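Local structure of lactate dehydrogenase, adjacent gene encodes predicted malate dehydrogenase (Cryptosporidium parvum, 4ND2) at residues A[117-122]-A[126-131]; A[141-146]-A[241-246]; A[154-159]-A[164-169]; A[160-165]-A[188-193]. The protein probably catalyses the reversible, NAD-dependent interconversion of (S)-lactate and pyruvate, as a member of the lactate/malate dehydrogenase superfamily. One frame throughout, in Å; residues are numbered along the deposited sequence.

How the contacts relate
Along the chain, contact 1 closes before the others open, while contacts 3 and 4 fall between the two halves of contact 2. Contacts 1 and 2 have centres 11 Å apart and share the parallel Rossmann sheet, where strands 116-119 and 142-144 are neighbours; both touch the bound cofactor analogue. Contact 2 ties that sheet to helix 234-248 of the C-terminal half. Helix 147-162 then leads to contacts 3 and 4, whose centres lie only 5 Å apart and which share Val164 and Asn165. Contact 4 is 32 Å from contact 1, centre to centre. The series thus runs from the cofactor site to a part of the C-terminal domain that meets neighbouring subunits.

Contact 1: A[117-122]-A[126-131]; sequences VICITN and VMVSHF. With A3D (3-acetylpyridine adenine dinucleotide), chain C; PYR (pyruvic acid), chain D.
Val117 and Cys119 meet Phe131 and Val128 where strand 116-119 packs under helix 124-135, the first two elements of a beta-alpha-beta unit of the Rossmann fold. The N-to-C directions of segments 117-119 and 126-131 are 145° apart, roughly antiparallel.

Apolar packing joins the two elements. Val117 and Phe131 approach from opposite directions, and CG1 of Val117 comes within 3.7 Å of CE2 of Phe131. The ring is carried back to the strand because its CG stands anti to the backbone N (chi1 -176°). Cys119, small enough to lie close beneath the helix, sets its CB 3.7 Å from CG2 of Val128. Its sulfur makes a sulfur-aromatic contact, SG lying 5.0 Å from the centroid of the Phe131 ring in an oblique position. Beyond the strand end, the flexible chain of Met127 bends over the turn, with CG 3.4 Å from the carbonyl O of Thr121. That buried oxygen has no hydrogen-bonding partner in the model, whereas Thr121 OG1 is bonded to Ala80 O. Ile120 and Asn122 point away from the helix, unlike Val117 and Cys119; Ile120 CG2 packs on the ribose next to the acetylpyridine and on the pyridine ring itself.

Asn122 carries the polar contacts to the ligands. Its amide can both give and accept: OD1 takes the N-H of Leu124 at the start of the helix, which helps fix the amide's rotation. ND2 is then turned to the ligands, donating to O2D of the cofactor analogue at 3.1 Å and to O3, the keto oxygen of pyruvate, at 3.0 Å with an N-H...O angle of 161°.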
# COMPACT_ATOMS: atom_id res chain seq x y z
N VAL A 117 -20.55 -13.49 -8.03
CA VAL A 117 -21.55 -12.74 -7.27
C VAL A 117 -21.35 -12.90 -5.77
O VAL A 117 -21.34 -14.02 -5.26
CB VAL A 117 -22.99 -13.18 -7.64
CG1 VAL A 117 -24.01 -12.45 -6.79
CG2 VAL A 117 -23.24 -12.95 -9.12
N ILE A 118 -21.18 -11.77 -5.08
CA ILE A 118 -21.06 -11.74 -3.62
C ILE A 118 -22.29 -11.04 -3.03
O ILE A 118 -22.45 -9.83 -3.19
CB ILE A 118 -19.79 -11.00 -3.17
CG1 ILE A 118 -18.53 -11.65 -3.77
CG2 ILE A 118 -19.70 -10.97 -1.65
CD1 ILE A 118 -17.30 -10.77 -3.73
N CYS A 119 -23.15 -11.81 -2.36
CA CYS A 119 -24.33 -11.24 -1.72
C CYS A 119 -24.01 -10.71 -0.33
O CYS A 119 -23.25 -11.32 0.42
CB CYS A 119 -25.43 -12.30 -1.60
SG CYS A 119 -26.03 -12.90 -3.19
N ILE A 120 -24.57 -9.55 -0.00
CA ILE A 120 -24.50 -8.98 1.34
C ILE A 120 -25.90 -8.82 1.96
O ILE A 120 -26.06 -8.92 3.17
CB ILE A 120 -23.76 -7.62 1.34
CG1 ILE A 120 -22.35 -7.80 0.76
CG2 ILE A 120 -23.70 -7.03 2.75
CD1 ILE A 120 -21.52 -6.53 0.71
N THR A 121 -26.90 -8.58 1.11
CA THR A 121 -28.30 -8.42 1.52
C THR A 121 -28.76 -9.48 2.53
O THR A 121 -28.57 -10.67 2.30
CB THR A 121 -29.23 -8.49 0.29
OG1 THR A 121 -28.78 -7.57 -0.70
CG2 THR A 121 -30.67 -8.17 0.67
N ASN A 122 -29.35 -9.02 3.64
CA ASN A 122 -29.87 -9.92 4.68
C ASN A 122 -31.31 -10.34 4.42
O ASN A 122 -32.05 -9.62 3.74
CB ASN A 122 -29.78 -9.25 6.07
CG ASN A 122 -28.50 -9.58 6.80
OD1 ASN A 122 -28.02 -10.71 6.77
ND2 ASN A 122 -27.95 -8.59 7.50
N VAL A 126 -29.97 -17.24 3.36
CA VAL A 126 -31.19 -17.52 2.60
C VAL A 126 -31.24 -16.67 1.32
O VAL A 126 -31.68 -17.15 0.28
CB VAL A 126 -32.46 -17.29 3.45
CG1 VAL A 126 -33.71 -17.63 2.65
CG2 VAL A 126 -32.39 -18.14 4.71
N MET A 127 -30.79 -15.42 1.41
CA MET A 127 -30.73 -14.55 0.23
C MET A 127 -29.76 -15.09 -0.82
O MET A 127 -30.06 -15.03 -2.02
CB MET A 127 -30.35 -13.12 0.62
CG MET A 127 -31.41 -12.35 1.40
SD MET A 127 -32.98 -12.08 0.53
CE MET A 127 -33.93 -13.50 1.05
N VAL A 128 -28.62 -15.61 -0.38
CA VAL A 128 -27.64 -16.20 -1.30
C VAL A 128 -28.26 -17.38 -2.06
O VAL A 128 -28.14 -17.46 -3.28
CB VAL A 128 -26.38 -16.71 -0.56
CG1 VAL A 128 -25.46 -17.48 -1.51
CG2 VAL A 128 -25.62 -15.56 0.08
N SER A 129 -28.90 -18.27 -1.31
CA SER A 129 -29.56 -19.45 -1.88
C SER A 129 -30.65 -19.03 -2.86
O SER A 129 -30.76 -19.58 -3.95
CB SER A 129 -30.16 -20.30 -0.77
OG SER A 129 -30.69 -21.51 -1.29
N HIS A 130 -31.45 -18.05 -2.45
CA HIS A 130 -32.51 -17.51 -3.30
C HIS A 130 -31.95 -16.96 -4.61
O HIS A 130 -32.47 -17.26 -5.68
CB HIS A 130 -33.29 -16.43 -2.56
CG HIS A 130 -34.46 -15.91 -3.33
ND1 HIS A 130 -35.56 -16.69 -3.64
CD2 HIS A 130 -34.71 -14.69 -3.87
CE1 HIS A 130 -36.43 -15.98 -4.33
NE2 HIS A 130 -35.94 -14.76 -4.48
N PHE A 131 -30.89 -16.15 -4.52
CA PHE A 131 -30.29 -15.57 -5.72
C PHE A 131 -29.75 -16.62 -6.68
O PHE A 131 -29.92 -16.50 -7.89
CB PHE A 131 -29.16 -14.59 -5.38
CG PHE A 131 -28.59 -13.91 -6.59
CD1 PHE A 131 -29.15 -12.73 -7.07
CD2 PHE A 131 -27.53 -14.47 -7.28
CE1 PHE A 131 -28.64 -12.11 -8.20
CE2 PHE A 131 -27.02 -13.86 -8.41
CZ PHE A 131 -27.57 -12.68 -8.87
PA A3D C . -29.01 1.05 2.96
O1A A3D C . -28.05 2.13 3.39
O2A A3D C . -30.47 1.20 3.26
O5B A3D C . -28.84 0.84 1.38
C5B A3D C . -29.73 0.02 0.62
C4B A3D C . -29.74 0.56 -0.80
O4B A3D C . -30.41 -0.36 -1.67
C3B A3D C . -30.49 1.89 -0.91
O3B A3D C . -29.63 2.91 -1.43
C2B A3D C . -31.65 1.61 -1.85
O2B A3D C . -31.97 2.69 -2.72
C1B A3D C . -31.15 0.40 -2.62
N9A A3D C . -32.23 -0.39 -3.24
C8A A3D C . -33.46 -0.64 -2.75
N7A A3D C . -34.16 -1.41 -3.63
C5A A3D C . -33.37 -1.65 -4.69
C6A A3D C . -33.48 -2.38 -5.96
N6A A3D C . -34.62 -3.04 -6.29
N1A A3D C . -32.41 -2.38 -6.78
C2A A3D C . -31.26 -1.74 -6.48
N3A A3D C . -31.09 -1.05 -5.33
C4A A3D C . -32.10 -0.97 -4.42
O3 A3D C . -28.57 -0.39 3.54
PN A3D C . -27.05 -0.82 3.91
O1N A3D C . -26.71 -0.26 5.26
O2N A3D C . -26.14 -0.54 2.74
O5D A3D C . -27.22 -2.41 4.02
C5D A3D C . -27.54 -3.16 2.85
C4D A3D C . -27.89 -4.60 3.18
O4D A3D C . -26.74 -5.28 3.71
C3D A3D C . -28.99 -4.74 4.23
O3D A3D C . -29.90 -5.76 3.84
C2D A3D C . -28.26 -5.17 5.49
O2D A3D C . -29.06 -5.96 6.37
C1D A3D C . -27.12 -5.98 4.89
N1N A3D C . -25.99 -6.16 5.80
C2N A3D C . -25.48 -7.39 5.93
C3N A3D C . -24.40 -7.63 6.77
C7N A3D C . -23.83 -9.00 6.92
O7N A3D C . -22.93 -9.17 7.72
C8N A3D C . -24.34 -10.14 6.09
C4N A3D C . -23.85 -6.56 7.48
C5N A3D C . -24.39 -5.30 7.32
C6N A3D C . -25.47 -5.12 6.47
C PYR D . -24.08 -7.66 10.89
O PYR D . -23.55 -6.59 11.26
OXT PYR D . -23.60 -8.77 11.21
CA PYR D . -25.30 -7.62 10.08
O3 PYR D . -25.69 -8.64 9.52
CB PYR D . -26.06 -6.34 9.94

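Contact 2: A[141-146]-A[241-246]; sequences KVCGMA and VKMAEA. With A3D (3-acetylpyridine adenine dinucleotide), chain C.
Met243 reaches from its helix to Cys143 and Met145 with the two last atoms of its side chain. The methyl CE lies 3.5 Å from SG of Cys143 and 3.9 Å from the carbonyl O of Gly144, while SD rests 3.7 Å from CB of Met145. The two methionine side chains cross at about a right angle, so the sulfur of one lies against the stem of the other. An unbranched, pliable methionine fits here: extended at chi2 (177°) to span the gap from the helix, it bends at chi3 (67°) to lay its methyl beneath the strand.

Cys143 turns its sulfur toward that methyl by placing SG between its own backbone N and carbonyl carbon (chi1 68°). Met145 begins toward the helix, but its folded chain leads its end away, and CE comes within 3.6 Å of O7N on the acetyl group of the cofactor analogue. Its carbonyl O is also close to the analogue, 3.3 Å from C8N. Thus one residue packs on the helix with its stem and lines the cofactor pocket with its tip.

Outward from this shell, backbone hydrogen bonds to Cys119 of strand 116-119 hold Cys143 and Met145 in place. Ile118 of the same strand touches both methionines, and Val255 and Cys257 of strand 253-261 also pack on Met243. The contact therefore sets helix 234-248, from the C-terminal half, against strand 142-144, the edge strand within this chain of the parallel Rossmann sheet, immediately before helix 147-162 begins.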
# COMPACT_ATOMS: atom_id res chain seq x y z
N LYS A 141 -19.99 -19.77 -8.32
CA LYS A 141 -19.88 -18.36 -8.69
C LYS A 141 -20.83 -17.45 -7.91
O LYS A 141 -20.90 -16.25 -8.17
CB LYS A 141 -20.13 -18.20 -10.19
CG LYS A 141 -19.12 -18.90 -11.08
CD LYS A 141 -17.72 -18.28 -11.01
CE LYS A 141 -17.65 -16.93 -11.71
NZ LYS A 141 -17.80 -17.04 -13.19
N VAL A 142 -21.56 -18.02 -6.95
CA VAL A 142 -22.46 -17.25 -6.09
C VAL A 142 -22.18 -17.59 -4.62
O VAL A 142 -22.23 -18.75 -4.22
CB VAL A 142 -23.94 -17.55 -6.39
CG1 VAL A 142 -24.85 -16.73 -5.49
CG2 VAL A 142 -24.25 -17.28 -7.86
N CYS A 143 -21.89 -16.56 -3.83
CA CYS A 143 -21.64 -16.74 -2.40
C CYS A 143 -22.09 -15.51 -1.62
O CYS A 143 -22.48 -14.50 -2.21
CB CYS A 143 -20.16 -17.03 -2.15
SG CYS A 143 -19.07 -15.63 -2.49
N GLY A 144 -22.03 -15.60 -0.30
CA GLY A 144 -22.45 -14.50 0.57
C GLY A 144 -21.36 -14.05 1.52
O GLY A 144 -20.64 -14.87 2.08
N MET A 145 -21.24 -12.73 1.69
CA MET A 145 -20.35 -12.17 2.70
C MET A 145 -21.00 -12.30 4.07
O MET A 145 -22.09 -11.77 4.30
CB MET A 145 -20.05 -10.70 2.42
CG MET A 145 -18.95 -10.09 3.30
SD MET A 145 -19.34 -9.95 5.06
CE MET A 145 -20.63 -8.72 5.04
N ALA A 146 -20.34 -13.02 4.97
CA ALA A 146 -20.77 -13.09 6.36
C ALA A 146 -19.63 -13.54 7.25
O ALA A 146 -19.27 -12.85 8.20
CB ALA A 146 -21.96 -14.03 6.50
N VAL A 241 -14.81 -6.46 0.00
CA VAL A 241 -13.65 -6.12 -0.83
C VAL A 241 -12.57 -7.20 -0.74
O VAL A 241 -11.97 -7.57 -1.75
CB VAL A 241 -13.06 -4.73 -0.46
CG1 VAL A 241 -11.77 -4.47 -1.22
CG2 VAL A 241 -14.07 -3.63 -0.74
N LYS A 242 -12.34 -7.72 0.47
CA LYS A 242 -11.38 -8.81 0.65
C LYS A 242 -11.79 -10.02 -0.19
O LYS A 242 -10.94 -10.67 -0.79
CB LYS A 242 -11.26 -9.21 2.13
CG LYS A 242 -10.75 -8.11 3.06
CD LYS A 242 -9.40 -7.54 2.65
CE LYS A 242 -8.28 -8.57 2.76
NZ LYS A 242 -6.97 -7.98 2.38
N MET A 243 -13.09 -10.31 -0.24
CA MET A 243 -13.60 -11.42 -1.05
C MET A 243 -13.43 -11.15 -2.55
O MET A 243 -13.07 -12.05 -3.30
CB MET A 243 -15.07 -11.68 -0.72
CG MET A 243 -15.28 -12.21 0.69
SD MET A 243 -17.02 -12.44 1.13
CE MET A 243 -17.47 -13.77 0.03
N ALA A 244 -13.69 -9.91 -2.97
CA ALA A 244 -13.49 -9.50 -4.36
C ALA A 244 -12.02 -9.60 -4.76
O ALA A 244 -11.71 -10.06 -5.87
CB ALA A 244 -14.01 -8.09 -4.58
N GLU A 245 -11.13 -9.17 -3.87
CA GLU A 245 -9.68 -9.30 -4.07
C GLU A 245 -9.24 -10.74 -4.32
O GLU A 245 -8.43 -11.01 -5.21
CB GLU A 245 -8.91 -8.81 -2.83
CG GLU A 245 -8.85 -7.30 -2.63
CD GLU A 245 -8.20 -6.94 -1.31
OE1 GLU A 245 -7.51 -7.81 -0.72
OE2 GLU A 245 -8.37 -5.79 -0.84
N ALA A 246 -9.75 -11.65 -3.50
CA ALA A 246 -9.41 -13.07 -3.60
C ALA A 246 -9.75 -13.63 -4.98
O ALA A 246 -8.97 -14.39 -5.55
CB ALA A 246 -10.13 -13.87 -2.53
PA A3D C . -29.01 1.05 2.96
O1A A3D C . -28.05 2.13 3.39
O2A A3D C . -30.47 1.20 3.26
O5B A3D C . -28.84 0.84 1.38
C5B A3D C . -29.73 0.02 0.62
C4B A3D C . -29.74 0.56 -0.80
O4B A3D C . -30.41 -0.36 -1.67
C3B A3D C . -30.49 1.89 -0.91
O3B A3D C . -29.63 2.91 -1.43
C2B A3D C . -31.65 1.61 -1.85
O2B A3D C . -31.97 2.69 -2.72
C1B A3D C . -31.15 0.40 -2.62
N9A A3D C . -32.23 -0.39 -3.24
C8A A3D C . -33.46 -0.64 -2.75
N7A A3D C . -34.16 -1.41 -3.63
C5A A3D C . -33.37 -1.65 -4.69
C6A A3D C . -33.48 -2.38 -5.96
N6A A3D C . -34.62 -3.04 -6.29
N1A A3D C . -32.41 -2.38 -6.78
C2A A3D C . -31.26 -1.74 -6.48
N3A A3D C . -31.09 -1.05 -5.33
C4A A3D C . -32.10 -0.97 -4.42
O3 A3D C . -28.57 -0.39 3.54
PN A3D C . -27.05 -0.82 3.91
O1N A3D C . -26.71 -0.26 5.26
O2N A3D C . -26.14 -0.54 2.74
O5D A3D C . -27.22 -2.41 4.02
C5D A3D C . -27.54 -3.16 2.85
C4D A3D C . -27.89 -4.60 3.18
O4D A3D C . -26.74 -5.28 3.71
C3D A3D C . -28.99 -4.74 4.23
O3D A3D C . -29.90 -5.76 3.84
C2D A3D C . -28.26 -5.17 5.49
O2D A3D C . -29.06 -5.96 6.37
C1D A3D C . -27.12 -5.98 4.89
N1N A3D C . -25.99 -6.16 5.80
C2N A3D C . -25.48 -7.39 5.93
C3N A3D C . -24.40 -7.63 6.77
C7N A3D C . -23.83 -9.00 6.92
O7N A3D C . -22.93 -9.17 7.72
C8N A3D C . -24.34 -10.14 6.09
C4N A3D C . -23.85 -6.56 7.48
C5N A3D C . -24.39 -5.30 7.32
C6N A3D C . -25.47 -5.12 6.47

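Contact 3: A[154-159]-A[164-169]; sequences FRTFIA and VNASDV
Ala159 and Val169 form the centre of a close fit between helix 147-162 and the chain that doubles back from its end. The methyl of Ala159 is a small bump received by the 164-169 turn: its CB lies 3.3 Å from the carbonyl O of Val164 and 3.5 Å from CA of Ala166, the latter tighter than usual for two carbons. Ala166 meets it with an equally small methyl, CB to CB, at 3.6 Å. Two alanines thus allow the backbones to approach to 4.9 Å between their CA atoms.

Val169 supplies the larger knob. Its branches straddle the helix surface, CG1 going to Ile158, 3.9 Å from CG2 of that residue, and CG2 to Ala159. With chi1 at 177°, CG1 is the branch that faces Ile158 and CG2 the one that faces Ala159. The turn itself is shaped by Asn165, whose OD1 accepts the N-H of Ser167 in an Asx turn, and by a short 3-10 segment, 166-168.

Two polar links close the reversal. Val164 N donates to Ala159 O, joining the turn to the helix just before its end. Arg155, long enough to reach the carbonyl oxygens of the turn, bends at chi3 (77°) and brings NE to Val169 O at 2.7 Å, with NH2 making a second, weak bond to the same oxygen. Arg155 and Ala166 also pack on Val53 of the second subunit. Three carbonyls, those of Ala166, Ser167 and Val169, gather round the guanidinium, so its positive charge probably faces a locally negative patch of backbone dipoles.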
# COMPACT_ATOMS: atom_id res chain seq x y z
N PHE A 154 -14.72 -12.06 15.85
CA PHE A 154 -14.26 -13.13 16.74
C PHE A 154 -12.76 -12.99 17.00
O PHE A 154 -12.33 -12.95 18.16
CB PHE A 154 -14.60 -14.49 16.10
CG PHE A 154 -14.42 -15.69 17.00
CD1 PHE A 154 -14.62 -15.63 18.37
CD2 PHE A 154 -14.11 -16.93 16.44
CE1 PHE A 154 -14.47 -16.75 19.17
CE2 PHE A 154 -13.96 -18.06 17.23
CZ PHE A 154 -14.14 -17.97 18.60
N ARG A 155 -11.97 -12.86 15.93
CA ARG A 155 -10.52 -12.66 16.04
C ARG A 155 -10.16 -11.39 16.82
O ARG A 155 -9.24 -11.40 17.64
CB ARG A 155 -9.88 -12.55 14.65
CG ARG A 155 -9.92 -13.83 13.83
CD ARG A 155 -9.52 -13.55 12.39
NE ARG A 155 -8.08 -13.38 12.25
CZ ARG A 155 -7.46 -13.03 11.12
NH1 ARG A 155 -8.15 -12.80 10.01
NH2 ARG A 155 -6.14 -12.92 11.10
N THR A 156 -10.88 -10.31 16.54
CA THR A 156 -10.64 -9.02 17.17
C THR A 156 -10.85 -9.08 18.68
O THR A 156 -10.04 -8.56 19.44
CB THR A 156 -11.54 -7.93 16.55
OG1 THR A 156 -11.18 -7.76 15.17
CG2 THR A 156 -11.39 -6.60 17.26
N PHE A 157 -11.93 -9.74 19.10
CA PHE A 157 -12.25 -9.85 20.52
C PHE A 157 -11.23 -10.70 21.27
O PHE A 157 -10.85 -10.37 22.39
CB PHE A 157 -13.67 -10.41 20.72
CG PHE A 157 -14.76 -9.56 20.11
CD1 PHE A 157 -14.63 -8.18 20.00
CD2 PHE A 157 -15.93 -10.15 19.67
CE1 PHE A 157 -15.64 -7.41 19.44
CE2 PHE A 157 -16.95 -9.39 19.12
CZ PHE A 157 -16.80 -8.02 19.00
N ILE A 158 -10.77 -11.78 20.64
CA ILE A 158 -9.70 -12.60 21.21
C ILE A 158 -8.42 -11.77 21.32
O ILE A 158 -7.76 -11.77 22.36
CB ILE A 158 -9.42 -13.85 20.35
CG1 ILE A 158 -10.64 -14.78 20.37
CG2 ILE A 158 -8.18 -14.59 20.85
CD1 ILE A 158 -10.68 -15.76 19.21
N ALA A 159 -8.09 -11.06 20.24
CA ALA A 159 -6.89 -10.22 20.19
C ALA A 159 -6.90 -9.13 21.26
O ALA A 159 -5.87 -8.84 21.87
CB ALA A 159 -6.73 -9.60 18.81
N VAL A 164 -2.82 -8.42 21.60
CA VAL A 164 -1.96 -8.76 20.47
C VAL A 164 -2.58 -8.35 19.14
O VAL A 164 -3.78 -8.07 19.06
CB VAL A 164 -1.64 -10.27 20.41
CG1 VAL A 164 -0.91 -10.71 21.68
CG2 VAL A 164 -2.90 -11.10 20.20
N ASN A 165 -1.75 -8.32 18.10
CA ASN A 165 -2.20 -8.06 16.74
C ASN A 165 -3.25 -9.10 16.31
O ASN A 165 -2.97 -10.30 16.31
CB ASN A 165 -1.00 -8.09 15.79
CG ASN A 165 -1.36 -7.79 14.35
OD1 ASN A 165 -2.49 -7.44 14.03
ND2 ASN A 165 -0.38 -7.93 13.47
N ALA A 166 -4.44 -8.63 15.95
CA ALA A 166 -5.54 -9.51 15.54
C ALA A 166 -5.19 -10.35 14.32
O ALA A 166 -5.72 -11.46 14.16
CB ALA A 166 -6.81 -8.71 15.29
N SER A 167 -4.31 -9.84 13.47
CA SER A 167 -3.84 -10.59 12.30
C SER A 167 -3.13 -11.89 12.68
O SER A 167 -3.05 -12.81 11.87
CB SER A 167 -2.92 -9.72 11.43
OG SER A 167 -3.64 -8.62 10.88
N ASP A 168 -2.62 -11.97 13.91
CA ASP A 168 -1.93 -13.17 14.40
C ASP A 168 -2.85 -14.11 15.19
O ASP A 168 -2.38 -15.10 15.75
CB ASP A 168 -0.73 -12.76 15.25
CG ASP A 168 0.32 -12.01 14.45
OD1 ASP A 168 0.62 -12.45 13.32
OD2 ASP A 168 0.84 -10.99 14.95
N VAL A 169 -4.14 -13.81 15.22
CA VAL A 169 -5.14 -14.72 15.77
C VAL A 169 -5.82 -15.44 14.61
O VAL A 169 -6.32 -14.81 13.68
CB VAL A 169 -6.22 -13.97 16.58
CG1 VAL A 169 -7.29 -14.94 17.07
CG2 VAL A 169 -5.58 -13.23 17.75

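Contact 4: A[160-165]-A[188-193]; sequences QHFGVN and VSVGGV
With chi1 at -177°, Val190 turns CG1 to Val164 and CG2 to Phe162. Phe162, with chi1 of -68°, swings its ring off the last turn of the helix to meet the second methyl, and Val164 offers CG2 to the first.

CG1 of Val190 lies 3.9 Å from CG2 of Val164, and CG2 of Val190 lies 4.1 Å from both CD2 and CE2 of Phe162. The ring is approached obliquely along one side. Within Phe162's own helix, the ring of His161 brings CD2 over the centre of the phenyl face, 3.6 Å above its plane, so Phe162 lies between the imidazole and the valine. A branched valine suits the place because its two methyls can touch Val164 and Phe162 at once, and beta-branched residues are favoured in strands.

The backbone turns on either side of the contact rely on glycine. Gly163, with positive phi (68°), ends the helix and lets the chain reverse between Phe162 and Val164. Gly191 and Gly192 make the corners of a type I' turn, with hydrogen bonds in both directions between Val190 and Val193; positive phi favours glycine at Gly191, and Gly192 has backbone angles that call for it.

Phe198 of helix 195-200 also packs on Val190 and meets the Phe162 ring, while Val164 touches Ile277 of the third subunit. The whole is a tight beta hairpin, strands 189-190 and 193-194 of the C-terminal antiparallel sheet, resting against the end of helix 147-162 in the alpha/beta C-terminal domain of the lactate/malate dehydrogenases.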
# COMPACT_ATOMS: atom_id res chain seq x y z
N GLN A 160 -8.07 -8.54 21.48
CA GLN A 160 -8.22 -7.48 22.48
C GLN A 160 -8.04 -8.01 23.91
O GLN A 160 -7.54 -7.29 24.78
CB GLN A 160 -9.57 -6.77 22.33
CG GLN A 160 -9.59 -5.80 21.16
CD GLN A 160 -10.95 -5.19 20.88
OE1 GLN A 160 -11.99 -5.82 21.09
NE2 GLN A 160 -10.96 -3.96 20.39
N HIS A 161 -8.43 -9.26 24.15
CA HIS A 161 -8.19 -9.88 25.46
C HIS A 161 -6.69 -10.02 25.72
O HIS A 161 -6.19 -9.57 26.74
CB HIS A 161 -8.87 -11.25 25.57
CG HIS A 161 -8.49 -11.99 26.81
ND1 HIS A 161 -9.08 -11.74 28.04
CD2 HIS A 161 -7.56 -12.94 27.03
CE1 HIS A 161 -8.52 -12.52 28.95
NE2 HIS A 161 -7.60 -13.26 28.37
N PHE A 162 -5.98 -10.64 24.78
CA PHE A 162 -4.55 -10.92 24.94
C PHE A 162 -3.64 -9.71 24.67
O PHE A 162 -2.45 -9.75 25.00
CB PHE A 162 -4.12 -12.08 24.04
CG PHE A 162 -4.69 -13.41 24.46
CD1 PHE A 162 -4.21 -14.05 25.60
CD2 PHE A 162 -5.70 -14.02 23.73
CE1 PHE A 162 -4.73 -15.28 25.99
CE2 PHE A 162 -6.22 -15.24 24.12
CZ PHE A 162 -5.73 -15.87 25.25
N GLY A 163 -4.19 -8.65 24.08
CA GLY A 163 -3.42 -7.46 23.75
C GLY A 163 -2.40 -7.70 22.65
O GLY A 163 -1.26 -7.25 22.74
N VAL A 164 -2.82 -8.42 21.60
CA VAL A 164 -1.96 -8.76 20.47
C VAL A 164 -2.58 -8.35 19.14
O VAL A 164 -3.78 -8.07 19.06
CB VAL A 164 -1.64 -10.27 20.41
CG1 VAL A 164 -0.91 -10.71 21.68
CG2 VAL A 164 -2.90 -11.10 20.20
N ASN A 165 -1.75 -8.32 18.10
CA ASN A 165 -2.20 -8.06 16.74
C ASN A 165 -3.25 -9.10 16.31
O ASN A 165 -2.97 -10.30 16.31
CB ASN A 165 -1.00 -8.09 15.79
CG ASN A 165 -1.36 -7.79 14.35
OD1 ASN A 165 -2.49 -7.44 14.03
ND2 ASN A 165 -0.38 -7.93 13.47
N VAL A 188 -9.25 -22.18 17.57
CA VAL A 188 -8.65 -20.86 17.76
C VAL A 188 -7.17 -21.03 18.13
O VAL A 188 -6.82 -21.91 18.91
CB VAL A 188 -9.37 -20.06 18.87
CG1 VAL A 188 -8.57 -18.83 19.27
CG2 VAL A 188 -10.77 -19.67 18.42
N SER A 189 -6.32 -20.19 17.55
CA SER A 189 -4.92 -20.12 17.98
C SER A 189 -4.39 -18.69 17.91
O SER A 189 -4.84 -17.89 17.08
CB SER A 189 -4.04 -21.07 17.17
OG SER A 189 -4.13 -20.82 15.78
N VAL A 190 -3.47 -18.37 18.81
CA VAL A 190 -2.81 -17.07 18.84
C VAL A 190 -1.32 -17.30 18.67
O VAL A 190 -0.64 -17.77 19.59
CB VAL A 190 -3.07 -16.33 20.17
CG1 VAL A 190 -2.43 -14.94 20.14
CG2 VAL A 190 -4.56 -16.23 20.46
N GLY A 191 -0.81 -17.00 17.48
CA GLY A 191 0.58 -17.27 17.14
C GLY A 191 0.97 -18.74 17.22
O GLY A 191 2.13 -19.06 17.47
N GLY A 192 -0.01 -19.62 17.01
CA GLY A 192 0.21 -21.07 17.11
C GLY A 192 -0.23 -21.69 18.43
O GLY A 192 -0.31 -22.91 18.53
N VAL A 193 -0.51 -20.87 19.44
CA VAL A 193 -0.90 -21.36 20.77
C VAL A 193 -2.42 -21.49 20.88
O VAL A 193 -3.14 -20.53 20.64
CB VAL A 193 -0.41 -20.40 21.88
CG1 VAL A 193 -0.78 -20.94 23.25
CG2 VAL A 193 1.09 -20.19 21.78